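Local coordinates for photosystem II assembly protein Ycf48 (Thermosynechococcus elongatus, PDB 5OJ5) that helps photosystem II assemble in its early stages and takes part in replacing photodamaged D1, whose C-terminal extension it binds, at residues Thr54-Leu59 / Asn75-Glu80. Sequence-based numbering, arbitrary orientation.
Sequences TTATIL and NATLME
Met79, on strand 77-81, reaches Thr54, at the start of 54-59. Its CB leaves the backbone toward the other segment, and CG lies anti to the carbonyl carbon (chi1 -53°). Beyond CG the chain is extended through SD and sets CE, the one atom of this side chain to touch 54-59, against Thr54. Met79 CE lies 3.5 Å from Thr54 CG2, tighter than usual for two carbons, and 3.6 Å from Thr54 CB; the two side chains run obliquely past each other. A long, unbranched methionine suits this span, and the side chain also touches Pro53.

Thr54 divides its two branches between different tasks. While CG2 faces the methionine methyl, OG1, anti to the backbone N (chi1 -172°), accepts a hydrogen bond from the backbone N-H of Ala56, two residues on (Ala56 N to Thr54 OG1 2.9 Å, nearly straight at 169°), which makes an ST turn. The turn leads into strand 58-63, first of four antiparallel strands in one blade of the seven-bladed beta-propeller. Strand 69-73 lies between it and strand 77-81, and no direct hydrogen bond joins 54-59 to 75-80.

A water links them instead: it donates to Thr77 OG1 at 2.7 Å and also bonds Thr54 OG1 at 2.7 Å. Threonine suits position 77 because its hydroxyl serves this water and Val74 O, while its methyl is left for Ile58. Ala56 CB, small enough to sit close, approaches Thr77 OG1 at 3.5 Å. Thr77 CG2 meets Ile58 CD1 at 3.8 Å, the side chains crossing nearly at right angles; apolar, branched Ile58 suits its buried place, also touching Leu71 of the intervening strand.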
ATOM      1  N   THR A  54      11.299 -15.254   6.999  1.00 12.18           N
ATOM      2  CA  THR A  54      11.238 -15.451   5.563  1.00 12.45           C
ATOM      3  C   THR A  54      12.252 -14.520   4.929  1.00 12.03           C
ATOM      4  O   THR A  54      12.649 -13.527   5.538  1.00 13.36           O
ATOM      5  CB  THR A  54       9.848 -15.156   4.986  1.00 12.45           C
ATOM      6  OG1 THR A  54       9.850 -15.557   3.613  1.00 13.20           O
ATOM      7  CG2 THR A  54       9.483 -13.660   5.067  1.00 13.69           C
ATOM      8  N   THR A  55      12.621 -14.801   3.675  1.00 12.26           N
ATOM      9  CA  THR A  55      13.298 -13.806   2.851  1.00 13.40           C
ATOM     10  C   THR A  55      12.437 -13.389   1.672  1.00 12.96           C
ATOM     11  O   THR A  55      12.918 -12.644   0.805  1.00 14.53           O
ATOM     12  CB  THR A  55      14.678 -14.274   2.370  1.00 15.73           C
ATOM     13  OG1 THR A  55      14.509 -15.382   1.474  1.00 16.59           O
ATOM     14  CG2 THR A  55      15.558 -14.670   3.538  1.00 19.06           C
ATOM     15  N   ALA A  56      11.162 -13.807   1.640  1.00 13.14           N
ATOM     16  CA  ALA A  56      10.262 -13.355   0.593  1.00 13.18           C
ATOM     17  C   ALA A  56       9.831 -11.907   0.824  1.00 13.42           C
ATOM     18  O   ALA A  56       9.656 -11.459   1.952  1.00 15.75           O
ATOM     19  CB  ALA A  56       9.001 -14.227   0.603  1.00 15.40           C
ATOM     20  N   THR A  57       9.643 -11.189  -0.272  1.00 15.00           N
ATOM     21  CA  THR A  57       9.099  -9.837  -0.180  1.00 17.92           C
ATOM     22  C   THR A  57       7.649  -9.827   0.294  1.00 14.46           C
ATOM     23  O   THR A  57       6.807 -10.542  -0.248  1.00 13.92           O
ATOM     24  CB  THR A  57       9.164  -9.207  -1.567  1.00 24.86           C
ATOM     25  OG1 THR A  57      10.542  -9.171  -2.001  1.00 30.55           O
ATOM     26  CG2 THR A  57       8.567  -7.804  -1.620  1.00 27.11           C
ATOM     27  N   ILE A  58       7.384  -9.019   1.309  1.00 14.17           N
ATOM     28  CA  ILE A  58       6.039  -8.796   1.817  1.00 11.81           C
ATOM     29  C   ILE A  58       5.376  -7.659   1.047  1.00 11.06           C
ATOM     30  O   ILE A  58       5.992  -6.615   0.822  1.00 12.78           O
ATOM     31  CB  ILE A  58       6.083  -8.539   3.332  1.00 12.95           C
ATOM     32  CG1 ILE A  58       6.771  -9.707   4.068  1.00 15.98           C
ATOM     33  CG2 ILE A  58       4.682  -8.290   3.870  1.00 12.23           C
ATOM     34  CD1 ILE A  58       6.304 -11.090   3.637  1.00 15.46           C
ATOM     35  N   LEU A  59       4.110  -7.852   0.684  1.00 10.00           N
ATOM     36  CA  LEU A  59       3.391  -6.908  -0.157  1.00  9.78           C
ATOM     37  C   LEU A  59       2.254  -6.183   0.524  1.00  8.87           C
ATOM     38  O   LEU A  59       1.888  -5.089   0.082  1.00  9.86           O
ATOM     39  CB  LEU A  59       2.904  -7.603  -1.417  1.00 10.21           C
ATOM     40  CG  LEU A  59       4.032  -8.180  -2.286  1.00 11.92           C
ATOM     41  CD1 LEU A  59       3.416  -8.951  -3.453  1.00 12.86           C
ATOM     42  CD2 LEU A  59       4.926  -7.047  -2.799  1.00 14.62           C
ATOM     43  N   ASN A  75       5.545 -15.712  -3.276  1.00 15.03           N
ATOM     44  CA  ASN A  75       5.643 -17.141  -3.004  1.00 17.55           C
ATOM     45  C   ASN A  75       4.615 -17.609  -1.999  1.00 15.44           C
ATOM     46  O   ASN A  75       4.905 -18.416  -1.111  1.00 16.70           O
ATOM     47  CB  ASN A  75       7.053 -17.521  -2.623  1.00 21.27           C
ATOM     48  CG  ASN A  75       8.032 -17.242  -3.739  1.00 28.75           C
ATOM     49  OD1 ASN A  75       9.183 -16.954  -3.468  1.00 33.63           O
ATOM     50  ND2 ASN A  75       7.572 -17.300  -5.010  1.00 30.24           N
ATOM     51  N   ALA A  76       3.399 -17.083  -2.156  1.00 14.06           N
ATOM     52  CA  ALA A  76       2.264 -17.490  -1.335  1.00 13.70           C
ATOM     53  C   ALA A  76       2.555 -17.295   0.133  1.00 12.45           C
ATOM     54  O   ALA A  76       2.040 -18.032   0.970  1.00 14.68           O
ATOM     55  CB  ALA A  76       1.792 -18.912  -1.679  1.00 16.38           C
ATOM     56  N   THR A  77       3.330 -16.265   0.456  1.00 11.32           N
ATOM     57  CA  THR A  77       3.654 -16.011   1.862  1.00 11.93           C
ATOM     58  C   THR A  77       2.458 -15.463   2.613  1.00 10.23           C
ATOM     59  O   THR A  77       1.812 -14.511   2.167  1.00 10.21           O
ATOM     60  CB  THR A  77       4.842 -15.051   1.988  1.00 13.16           C
ATOM     61  OG1 THR A  77       5.991 -15.719   1.450  1.00 15.19           O
ATOM     62  CG2 THR A  77       5.136 -14.655   3.429  1.00 15.84           C
ATOM     63  N   LEU A  78       2.210 -16.019   3.790  1.00 11.14           N
ATOM     64  CA  LEU A  78       1.097 -15.655   4.650  1.00  9.69           C
ATOM     65  C   LEU A  78       1.607 -15.773   6.073  1.00  9.90           C
ATOM     66  O   LEU A  78       2.143 -16.834   6.448  1.00 12.40           O
ATOM     67  CB  LEU A  78      -0.009 -16.668   4.413  1.00 13.07           C
ATOM     68  CG  LEU A  78      -1.302 -16.488   5.173  1.00 13.86           C
ATOM     69  CD1 LEU A  78      -1.976 -15.136   4.872  1.00 14.11           C
ATOM     70  CD2 LEU A  78      -2.300 -17.611   4.889  1.00 16.32           C
ATOM     71  N   MET A  79       1.476 -14.718   6.896  1.00  9.82           N
ATOM     72  CA  MET A  79       1.867 -14.817   8.301  1.00 10.30           C
ATOM     73  C   MET A  79       0.843 -14.139   9.175  1.00  9.58           C
ATOM     74  O   MET A  79       0.173 -13.176   8.752  1.00 10.11           O
ATOM     75  CB  MET A  79       3.231 -14.205   8.587  1.00 10.46           C
ATOM     76  CG  MET A  79       4.335 -14.725   7.692  1.00 11.35           C
ATOM     77  SD  MET A  79       5.938 -14.292   8.389  1.00 14.14           S
ATOM     78  CE  MET A  79       7.030 -14.944   7.159  1.00 15.29           C
ATOM     79  N   GLU A  80       0.740 -14.615  10.411  1.00  9.95           N
ATOM     80  CA  GLU A  80      -0.252 -14.163  11.370  1.00 10.57           C
ATOM     81  C   GLU A  80       0.459 -13.627  12.606  1.00 10.34           C
ATOM     82  O   GLU A  80       1.410 -14.239  13.095  1.00 11.16           O
ATOM     83  CB  GLU A  80      -1.131 -15.361  11.777  1.00 10.78           C
ATOM     84  CG  GLU A  80      -2.258 -15.057  12.735  1.00 11.86           C
ATOM     85  CD  GLU A  80      -3.118 -16.265  13.035  1.00 13.03           C
ATOM     86  OE1 GLU A  80      -2.661 -17.407  12.827  1.00 13.92           O
ATOM     87  OE2 GLU A  80      -4.279 -16.064  13.485  1.00 14.19           O
TER
HETATM   88  O   HOH W   1       7.793 -17.107   2.942  1.00 13.76           O